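Local coordinates for protein pullulanase (Bacillus acidopullulyticus, PDB 2WAN) that hydrolyses the alpha-1,6-glucosidic linkages of pullulan and probably the branch points of related starch polysaccharides, at residues A[316-321]-A[596-601]; A[605-610]-A[633-638]; A[304-309]-A[332-337]; A[512-517]-A[563-568]. All blocks are in the same frame, centred on the assembly; numbering follows the deposited sequence.

Contact 1: A[316-321]-A[596-601]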
# COMPACT_ATOMS: atom_id res chain seq x y z
N ASN A 316 -9.94 18.61 13.82
CA ASN A 316 -8.72 17.88 14.14
C ASN A 316 -8.75 17.25 15.54
O ASN A 316 -7.71 16.84 16.06
CB ASN A 316 -7.50 18.81 14.02
CG ASN A 316 -7.56 20.01 14.98
OD1 ASN A 316 -8.39 20.06 15.89
ND2 ASN A 316 -6.67 20.98 14.78
N ASP A 317 -9.95 17.14 16.12
CA ASP A 317 -10.13 16.74 17.51
C ASP A 317 -10.82 15.38 17.71
O ASP A 317 -11.29 15.08 18.82
CB ASP A 317 -10.87 17.83 18.31
CG ASP A 317 -12.29 18.03 17.84
OD1 ASP A 317 -12.58 17.78 16.65
OD2 ASP A 317 -13.13 18.44 18.67
N LEU A 318 -10.88 14.53 16.68
CA LEU A 318 -11.38 13.17 16.94
C LEU A 318 -10.48 12.46 17.95
O LEU A 318 -9.24 12.58 17.90
CB LEU A 318 -11.56 12.36 15.65
CG LEU A 318 -12.64 12.86 14.67
CD1 LEU A 318 -12.67 11.97 13.41
CD2 LEU A 318 -14.02 12.90 15.33
N GLY A 319 -11.11 11.74 18.88
CA GLY A 319 -10.41 11.07 19.97
C GLY A 319 -10.60 11.78 21.29
O GLY A 319 -11.66 12.38 21.52
N ASN A 320 -9.61 11.71 22.16
CA ASN A 320 -9.64 12.47 23.42
C ASN A 320 -8.56 13.55 23.42
O ASN A 320 -7.47 13.35 22.87
CB ASN A 320 -9.54 11.57 24.66
CG ASN A 320 -8.19 10.87 24.78
OD1 ASN A 320 -7.99 9.75 24.27
ND2 ASN A 320 -7.25 11.52 25.46
N VAL A 321 -8.89 14.70 23.98
CA VAL A 321 -7.94 15.81 24.07
C VAL A 321 -7.83 16.13 25.55
O VAL A 321 -8.76 16.68 26.15
CB VAL A 321 -8.40 17.04 23.28
CG1 VAL A 321 -7.39 18.21 23.47
CG2 VAL A 321 -8.55 16.70 21.79
N HIS A 596 -13.80 6.32 1.02
CA HIS A 596 -14.79 6.91 1.93
C HIS A 596 -14.06 8.02 2.68
O HIS A 596 -13.10 7.73 3.40
CB HIS A 596 -15.32 5.87 2.92
CG HIS A 596 -16.34 4.92 2.37
ND1 HIS A 596 -17.00 5.11 1.17
CD2 HIS A 596 -16.84 3.78 2.89
CE1 HIS A 596 -17.86 4.12 0.98
NE2 HIS A 596 -17.78 3.30 2.00
N PRO A 597 -14.51 9.29 2.53
CA PRO A 597 -13.79 10.46 3.08
C PRO A 597 -13.33 10.34 4.55
O PRO A 597 -12.17 10.68 4.85
CB PRO A 597 -14.80 11.59 2.91
CG PRO A 597 -15.53 11.20 1.63
CD PRO A 597 -15.68 9.70 1.72
N MET A 598 -14.21 9.88 5.45
CA MET A 598 -13.84 9.79 6.87
C MET A 598 -12.88 8.64 7.16
O MET A 598 -12.11 8.70 8.12
CB MET A 598 -15.06 9.75 7.79
CG MET A 598 -15.84 11.09 7.86
SD MET A 598 -14.94 12.54 8.43
CE MET A 598 -14.70 12.15 10.16
N ALA A 599 -12.92 7.60 6.33
CA ALA A 599 -11.95 6.52 6.44
C ALA A 599 -10.58 7.05 5.96
O ALA A 599 -9.54 6.85 6.62
CB ALA A 599 -12.41 5.32 5.62
N GLN A 600 -10.58 7.76 4.84
CA GLN A 600 -9.35 8.42 4.37
C GLN A 600 -8.80 9.39 5.44
O GLN A 600 -7.59 9.41 5.70
CB GLN A 600 -9.60 9.18 3.06
CG GLN A 600 -8.32 9.76 2.41
CD GLN A 600 -8.66 10.70 1.26
OE1 GLN A 600 -9.24 11.76 1.48
NE2 GLN A 600 -8.33 10.30 0.03
N LYS A 601 -9.67 10.19 6.04
CA LYS A 601 -9.26 11.11 7.10
C LYS A 601 -8.62 10.37 8.27
O LYS A 601 -7.64 10.87 8.83
CB LYS A 601 -10.44 11.96 7.59
CG LYS A 601 -10.10 12.86 8.79
CD LYS A 601 -11.30 13.70 9.20
CE LYS A 601 -11.07 14.44 10.53
NZ LYS A 601 -9.72 15.12 10.60
O HOH W 1 -9.29 14.53 13.95
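M598 and K601, one turn apart on helix 597-614, both reach L318 through the same methyl, CD1. The helix starts just after H596, its N-cap residue, whose carbonyl O takes the N-H of Q600. At M598 the side chain doubles back, with bends at chi2 (-59°) and chi3 (-70°), which carries the terminal methyl to the leucine: CE lies 3.8 Å from L318 CD1. W332 of strand 326-332 packs on the same methionine. K601 follows with its chain stretched out, CG anti to the backbone N (chi1 175°), until a bend at chi4; its CE passes 4.1 Å from L318 CD1. The ammonium is anchored by the carbonyl O of G315 and by a salt bridge to D605 one turn on. A water accepts from L318 N at 3.2 Å and, weakly, from K601 NZ at 3.4 Å. The CBM48 loop leading into strand 319-322 therefore meets the catalytic-domain helix in two ways: through apolar contact of L318 CD1 with the M598 methyl and the K601 methylene CE, and beside it through a cation whose charge D605 probably balances in part while its N-H groups serve the loop backbone.

Contact 2: A[605-610]-A[633-638]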
# COMPACT_ATOMS: atom_id res chain seq x y z
N ASP A 605 -5.00 11.42 9.46
CA ASP A 605 -4.78 11.85 10.85
C ASP A 605 -3.73 10.95 11.53
O ASP A 605 -2.87 11.44 12.26
CB ASP A 605 -6.07 11.80 11.67
CG ASP A 605 -7.06 12.89 11.29
OD1 ASP A 605 -6.69 13.86 10.62
OD2 ASP A 605 -8.23 12.77 11.69
N SER A 606 -3.81 9.65 11.26
CA SER A 606 -2.88 8.70 11.89
C SER A 606 -1.42 8.95 11.48
O SER A 606 -0.54 9.03 12.34
CB SER A 606 -3.27 7.26 11.57
OG SER A 606 -2.46 6.37 12.33
N VAL A 607 -1.15 9.07 10.18
CA VAL A 607 0.25 9.25 9.75
C VAL A 607 0.78 10.61 10.25
O VAL A 607 1.94 10.73 10.63
CB VAL A 607 0.49 9.04 8.23
CG1 VAL A 607 0.28 7.57 7.84
CG2 VAL A 607 -0.39 9.97 7.38
N ASN A 608 -0.08 11.62 10.28
CA ASN A 608 0.33 12.91 10.85
C ASN A 608 0.70 12.77 12.32
O ASN A 608 1.68 13.37 12.76
CB ASN A 608 -0.77 13.97 10.70
CG ASN A 608 -0.69 14.67 9.36
OD1 ASN A 608 0.06 15.63 9.19
ND2 ASN A 608 -1.48 14.21 8.41
N TYR A 609 -0.09 11.99 13.06
CA TYR A 609 0.13 11.78 14.49
C TYR A 609 1.48 11.08 14.71
O TYR A 609 2.26 11.50 15.59
CB TYR A 609 -1.01 10.96 15.12
CG TYR A 609 -0.70 10.51 16.53
CD1 TYR A 609 -0.67 11.43 17.59
CD2 TYR A 609 -0.42 9.17 16.81
CE1 TYR A 609 -0.39 11.02 18.90
CE2 TYR A 609 -0.12 8.74 18.12
CZ TYR A 609 -0.11 9.68 19.16
OH TYR A 609 0.20 9.27 20.44
N TRP A 610 1.74 10.01 13.95
CA TRP A 610 3.02 9.31 14.12
C TRP A 610 4.23 10.20 13.83
O TRP A 610 5.24 10.17 14.55
CB TRP A 610 3.04 8.01 13.30
CG TRP A 610 2.25 6.93 13.98
CD1 TRP A 610 0.96 6.58 13.73
CD2 TRP A 610 2.69 6.12 15.09
NE1 TRP A 610 0.56 5.57 14.58
CE2 TRP A 610 1.60 5.27 15.43
CE3 TRP A 610 3.89 6.02 15.81
CZ2 TRP A 610 1.68 4.33 16.47
CZ3 TRP A 610 3.98 5.06 16.85
CH2 TRP A 610 2.87 4.23 17.17
N ALA A 633 -1.57 10.47 -2.88
CA ALA A 633 -1.24 11.84 -3.22
C ALA A 633 -1.49 12.74 -2.01
O ALA A 633 -0.69 13.63 -1.71
CB ALA A 633 -2.07 12.30 -4.44
N LYS A 634 -2.60 12.52 -1.30
CA LYS A 634 -2.92 13.36 -0.14
C LYS A 634 -1.97 13.11 1.03
O LYS A 634 -1.56 14.06 1.72
CB LYS A 634 -4.36 13.19 0.32
CG LYS A 634 -5.39 13.81 -0.60
CD LYS A 634 -6.78 13.61 -0.03
CE LYS A 634 -7.82 14.41 -0.79
NZ LYS A 634 -9.16 14.14 -0.20
N ILE A 635 -1.65 11.84 1.28
CA ILE A 635 -0.67 11.49 2.30
C ILE A 635 0.66 12.20 2.00
O ILE A 635 1.23 12.87 2.87
CB ILE A 635 -0.46 9.96 2.41
CG1 ILE A 635 -1.70 9.32 3.05
CG2 ILE A 635 0.85 9.62 3.19
CD1 ILE A 635 -1.71 7.79 2.98
N SER A 636 1.14 12.05 0.77
CA SER A 636 2.40 12.67 0.36
C SER A 636 2.36 14.19 0.52
O SER A 636 3.25 14.79 1.13
CB SER A 636 2.73 12.28 -1.09
OG SER A 636 3.92 12.92 -1.52
N ASN A 637 1.30 14.82 0.02
CA ASN A 637 1.18 16.28 0.11
C ASN A 637 1.13 16.79 1.56
O ASN A 637 1.79 17.78 1.88
CB ASN A 637 -0.03 16.77 -0.70
CG ASN A 637 0.18 16.63 -2.21
OD1 ASN A 637 1.29 16.36 -2.67
ND2 ASN A 637 -0.89 16.79 -2.97
N GLU A 638 0.35 16.14 2.42
CA GLU A 638 0.25 16.56 3.82
C GLU A 638 1.57 16.38 4.56
O GLU A 638 2.03 17.30 5.25
CB GLU A 638 -0.87 15.81 4.55
CG GLU A 638 -2.26 16.23 4.13
CD GLU A 638 -3.35 15.77 5.08
OE1 GLU A 638 -3.05 15.23 6.17
OE2 GLU A 638 -4.53 15.97 4.72
O HOH W 2 -4.69 14.72 8.86
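N608 and E638 meet through one hydrogen bond, from the amide ND2 to the carboxylate OE1, 2.9 Å long. The N-H...O angle is 132°, so the bond is bent. ND2 has its stronger partner in the carbonyl O of L604, one turn earlier in its own helix, which helps set the amide; the bond to E638 is the second. OE1 is approached nearly along its C-O axis, yet it stands 23° out of the amide plane of N608, and the two flat groups are turned 47° against each other. E638 gets there on a chain that runs extended beyond CG, meeting the asparagine side chain at about a right angle. Next to this polar pair, V607 CG2 and I635 CG2 come within 4.4 Å, a loose apolar contact that continues inward onto F619 and F621 of strand 618-621. One shell out, a water donates to D605 OD1 at 2.8 Å and to E638 OE1 at 3.2 Å. D605 is itself held by the hydroxyl of Y395. Two neighbouring helices that flank barrel strand 618-621 are joined here by an apolar inner side and a polar outer one, where amide and water N-H and O-H groups converge on OE1 and probably stabilise its negative charge.

Contact 3: A[304-309]-A[332-337]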
# COMPACT_ATOMS: atom_id res chain seq x y z
N ASN A 304 -22.86 4.49 0.96
CA ASN A 304 -22.23 5.61 0.28
C ASN A 304 -22.94 6.94 0.49
O ASN A 304 -22.39 7.99 0.17
CB ASN A 304 -22.00 5.31 -1.20
CG ASN A 304 -21.00 4.18 -1.42
OD1 ASN A 304 -20.19 3.90 -0.55
ND2 ASN A 304 -21.07 3.54 -2.58
N VAL A 305 -24.13 6.88 1.08
CA VAL A 305 -24.80 8.11 1.52
C VAL A 305 -23.90 8.89 2.51
O VAL A 305 -23.91 10.13 2.53
CB VAL A 305 -26.19 7.83 2.12
CG1 VAL A 305 -26.10 6.98 3.41
CG2 VAL A 305 -26.94 9.14 2.37
N LEU A 306 -23.12 8.16 3.30
CA LEU A 306 -22.26 8.78 4.31
C LEU A 306 -21.06 9.53 3.71
O LEU A 306 -20.38 10.26 4.42
CB LEU A 306 -21.80 7.74 5.35
CG LEU A 306 -22.92 6.98 6.07
CD1 LEU A 306 -22.33 5.88 6.97
CD2 LEU A 306 -23.82 7.92 6.89
N ASN A 307 -20.82 9.34 2.41
CA ASN A 307 -19.81 10.13 1.69
C ASN A 307 -20.15 11.61 1.59
O ASN A 307 -19.27 12.44 1.38
CB ASN A 307 -19.61 9.64 0.24
CG ASN A 307 -19.13 8.20 0.14
OD1 ASN A 307 -18.78 7.55 1.13
ND2 ASN A 307 -19.11 7.69 -1.09
N LEU A 308 -21.44 11.93 1.70
CA LEU A 308 -21.93 13.30 1.45
C LEU A 308 -21.36 14.33 2.43
O LEU A 308 -21.13 14.02 3.60
CB LEU A 308 -23.47 13.34 1.45
CG LEU A 308 -24.20 12.57 0.32
CD1 LEU A 308 -25.71 12.48 0.58
CD2 LEU A 308 -23.93 13.20 -1.03
N PRO A 309 -21.13 15.57 1.96
CA PRO A 309 -20.56 16.62 2.80
C PRO A 309 -21.24 16.82 4.16
O PRO A 309 -20.58 17.21 5.13
CB PRO A 309 -20.71 17.87 1.92
CG PRO A 309 -20.51 17.32 0.54
CD PRO A 309 -21.25 16.01 0.56
N TRP A 332 -16.93 9.95 15.49
CA TRP A 332 -17.80 10.01 14.32
C TRP A 332 -18.69 8.78 14.26
O TRP A 332 -18.21 7.66 14.11
CB TRP A 332 -16.95 10.12 13.04
CG TRP A 332 -17.75 10.41 11.78
CD1 TRP A 332 -18.45 11.55 11.49
CD2 TRP A 332 -17.91 9.54 10.66
NE1 TRP A 332 -19.05 11.44 10.24
CE2 TRP A 332 -18.72 10.21 9.71
CE3 TRP A 332 -17.42 8.26 10.35
CZ2 TRP A 332 -19.07 9.64 8.48
CZ3 TRP A 332 -17.78 7.68 9.13
CH2 TRP A 332 -18.60 8.37 8.21
N ALA A 333 -20.00 8.98 14.41
CA ALA A 333 -20.95 7.86 14.40
C ALA A 333 -22.28 8.33 13.80
O ALA A 333 -23.29 8.46 14.52
CB ALA A 333 -21.15 7.31 15.81
N PRO A 334 -22.28 8.57 12.48
CA PRO A 334 -23.39 9.25 11.80
C PRO A 334 -24.69 8.46 11.74
O PRO A 334 -25.75 9.04 11.46
CB PRO A 334 -22.84 9.50 10.39
CG PRO A 334 -21.87 8.40 10.18
CD PRO A 334 -21.20 8.22 11.54
N THR A 335 -24.63 7.15 11.98
CA THR A 335 -25.84 6.33 11.95
C THR A 335 -26.35 5.94 13.35
O THR A 335 -27.41 5.33 13.49
CB THR A 335 -25.65 5.07 11.12
OG1 THR A 335 -24.68 4.23 11.76
CG2 THR A 335 -25.19 5.42 9.70
N ALA A 336 -25.59 6.30 14.39
CA ALA A 336 -25.98 5.94 15.75
C ALA A 336 -27.22 6.71 16.22
O ALA A 336 -27.40 7.87 15.87
CB ALA A 336 -24.82 6.17 16.73
N SER A 337 -28.07 6.03 16.99
CA SER A 337 -29.21 6.70 17.65
C SER A 337 -28.78 7.26 19.02
O SER A 337 -29.38 8.22 19.52
CB SER A 337 -30.38 5.73 17.82
OG SER A 337 -30.05 4.62 18.63
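L306 supplies one whole side of this contact, and the opposing segment offers it a proline, a threonine methyl and the rim of a tryptophan. The aliphatic contacts come first. P334 CG lies 3.9 Å from L306 CD2 and 4.1 Å from L306 CD1, and the leucine side chain crosses the proline at about a right angle. Both branches are 4.0 Å from T335 CG2. That methyl is turned to the leucine because T335 has CG2 anti to its carbonyl carbon, which leaves OG1 between the backbone N and C (chi1 66°). Among aromatic contacts, the W332 indole approaches with its benzo end: CH2 is 4.3 Å from L306 CB, and the carbonyl O of L306 sits at the ring edge, near its plane, 4.3 Å from CZ2. One indole face carries P334, whose CD rests 3.6 Å above the ring centre, a CH-pi type of packing that ties the A333-A336 type I turn to the tryptophan. The ring of Y572 meets that indole with planes at about 55° and also touches L306. The 3-10 segment 304-307 is thus joined to the CBM48 turn after strand 326-332 almost wholly by apolar surface, so the fit rests on shape and burial.

Contact 4: A[512-517]-A[563-568]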
# COMPACT_ATOMS: atom_id res chain seq x y z
N ARG A 512 -4.85 -3.55 15.02
CA ARG A 512 -6.07 -3.35 15.80
C ARG A 512 -6.18 -1.92 16.31
O ARG A 512 -7.27 -1.32 16.24
CB ARG A 512 -6.10 -4.32 17.00
CG ARG A 512 -7.40 -4.26 17.86
CD ARG A 512 -7.32 -5.28 19.00
NE ARG A 512 -6.28 -4.89 19.95
CZ ARG A 512 -5.53 -5.71 20.67
NH1 ARG A 512 -5.70 -7.03 20.59
NH2 ARG A 512 -4.62 -5.21 21.48
N ASN A 513 -5.10 -1.39 16.88
CA ASN A 513 -5.10 -0.00 17.41
C ASN A 513 -4.00 0.81 16.72
O ASN A 513 -2.83 0.79 17.11
CB ASN A 513 -4.95 0.03 18.95
CG ASN A 513 -5.92 -0.92 19.65
OD1 ASN A 513 -7.09 -0.58 19.94
ND2 ASN A 513 -5.46 -2.12 19.90
N TYR A 514 -4.39 1.51 15.66
CA TYR A 514 -3.41 2.12 14.76
C TYR A 514 -2.52 3.19 15.38
O TYR A 514 -1.43 3.45 14.86
CB TYR A 514 -4.10 2.71 13.52
CG TYR A 514 -4.59 1.67 12.53
CD1 TYR A 514 -3.71 1.07 11.62
CD2 TYR A 514 -5.94 1.31 12.49
CE1 TYR A 514 -4.15 0.13 10.70
CE2 TYR A 514 -6.39 0.36 11.57
CZ TYR A 514 -5.48 -0.22 10.68
OH TYR A 514 -5.90 -1.15 9.76
N ASN A 515 -2.98 3.81 16.46
CA ASN A 515 -2.26 4.96 17.04
C ASN A 515 -1.59 4.66 18.37
O ASN A 515 -1.26 5.58 19.14
CB ASN A 515 -3.23 6.14 17.13
CG ASN A 515 -3.76 6.49 15.78
OD1 ASN A 515 -2.98 6.82 14.88
ND2 ASN A 515 -5.07 6.35 15.59
N VAL A 516 -1.37 3.37 18.62
CA VAL A 516 -0.78 2.86 19.86
C VAL A 516 0.42 1.97 19.50
O VAL A 516 0.31 1.15 18.60
CB VAL A 516 -1.80 2.00 20.68
CG1 VAL A 516 -1.17 1.42 21.95
CG2 VAL A 516 -3.10 2.81 21.00
N PRO A 517 1.57 2.13 20.21
CA PRO A 517 2.70 1.23 20.00
C PRO A 517 2.40 -0.19 20.47
O PRO A 517 1.74 -0.37 21.50
CB PRO A 517 3.80 1.83 20.89
CG PRO A 517 3.41 3.27 21.04
CD PRO A 517 1.91 3.20 21.17
N SER A 563 -14.37 -5.58 15.10
CA SER A 563 -13.45 -4.44 15.07
C SER A 563 -14.14 -3.20 15.61
O SER A 563 -15.35 -3.05 15.47
CB SER A 563 -12.94 -4.21 13.64
OG SER A 563 -13.95 -3.76 12.75
N ASP A 564 -13.38 -2.31 16.23
CA ASP A 564 -13.93 -1.03 16.69
C ASP A 564 -14.62 -0.26 15.56
O ASP A 564 -15.69 0.31 15.77
CB ASP A 564 -12.85 -0.19 17.37
CG ASP A 564 -12.31 -0.86 18.62
OD1 ASP A 564 -13.13 -1.32 19.44
OD2 ASP A 564 -11.06 -1.00 18.75
N PHE A 565 -14.03 -0.29 14.36
CA PHE A 565 -14.65 0.35 13.19
C PHE A 565 -16.10 -0.11 12.97
O PHE A 565 -16.99 0.73 12.81
CB PHE A 565 -13.83 0.09 11.92
CG PHE A 565 -12.51 0.84 11.85
CD1 PHE A 565 -12.39 2.13 12.35
CD2 PHE A 565 -11.41 0.27 11.21
CE1 PHE A 565 -11.18 2.82 12.27
CE2 PHE A 565 -10.20 0.95 11.12
CZ PHE A 565 -10.09 2.23 11.65
N ASP A 566 -16.32 -1.43 12.96
CA ASP A 566 -17.64 -1.99 12.63
C ASP A 566 -18.62 -1.82 13.77
O ASP A 566 -19.83 -1.78 13.54
CB ASP A 566 -17.55 -3.48 12.24
CG ASP A 566 -17.44 -3.68 10.73
OD1 ASP A 566 -17.62 -2.69 9.98
OD2 ASP A 566 -17.16 -4.82 10.30
N LYS A 567 -18.10 -1.70 15.00
CA LYS A 567 -18.98 -1.43 16.15
C LYS A 567 -19.44 0.04 16.22
O LYS A 567 -20.43 0.36 16.87
CB LYS A 567 -18.33 -1.90 17.47
CG LYS A 567 -18.17 -3.43 17.55
CD LYS A 567 -17.62 -3.92 18.89
CE LYS A 567 -16.14 -3.60 19.13
NZ LYS A 567 -15.71 -4.16 20.46
N ILE A 568 -18.73 0.94 15.54
CA ILE A 568 -19.06 2.37 15.59
C ILE A 568 -19.86 2.80 14.35
O ILE A 568 -20.88 3.48 14.48
CB ILE A 568 -17.79 3.25 15.81
CG1 ILE A 568 -17.10 2.83 17.12
CG2 ILE A 568 -18.15 4.77 15.82
CD1 ILE A 568 -15.74 3.46 17.34
O HOH W 3 -9.18 0.40 17.37
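Y514 and F565 bring their rings together at CE2 of each, 3.9 Å apart, with F565 CZ next nearest at 4.1 Å from Y514 CE2. Each ring is met obliquely, and the two side chains cross at about a right angle. Both have CG anti to the carbonyl carbon (chi1 -73° for Y514, -72° for F565), a setting that turns each ring from its backbone to the other segment. The phenol end of Y514 is fixed further out, its OH bonded to the carbonyl O of V553. On the polar side, a water lies between the segments, 2.8 Å from R512 O and 2.7 Å from D564 OD2, with more acceptors around it than it has protons. D564 OD1 accepts from the backbone N of V392 and lies 4.0 Å from K567 NZ, a long salt bridge; the lysine also bonds to the carbonyl O of T390. Helix 564-568 begins at S563, whose OG weakly caps D566 N at 3.3 Å. The short helix is therefore wedged between the catalytic domain's corner at 512-516, which pairs with strand 492-494 through E493, and strand 388-391 of the CBM48 region, where D564, K567 and I568 pack on A391. Helix 597-614 also meets the corner: its W610 donates to the carbonyl O of Y514, and its S606 is bonded to N515.

Overall arrangement
Starting from the N-terminal side, segment 304-309 opens contact 3, which closes at 332-337 after a short loop running through strands 319-322 and 326-332. Before it closes, 316-321 opens contact 1, so the two cross; contact 1 closes only at 596-601, and contact 4, 512-517 with 563-568, is nested in that long loop. Contact 2 follows in series, joining helices 597-614 and 629-642 around barrel strand 618-621. Helix 597-614 serves both contacts 1 and 2, with Q600 bonded to K634, and contact 2 touches contact 4. I568 meets W332 and A333, linking contacts 3 and 4. Contact 1 joins CBM48 to a barrel helix, contact 3 the 3-10 segment to the CBM48 turn; contacts 2 and 4 join catalytic-domain parts.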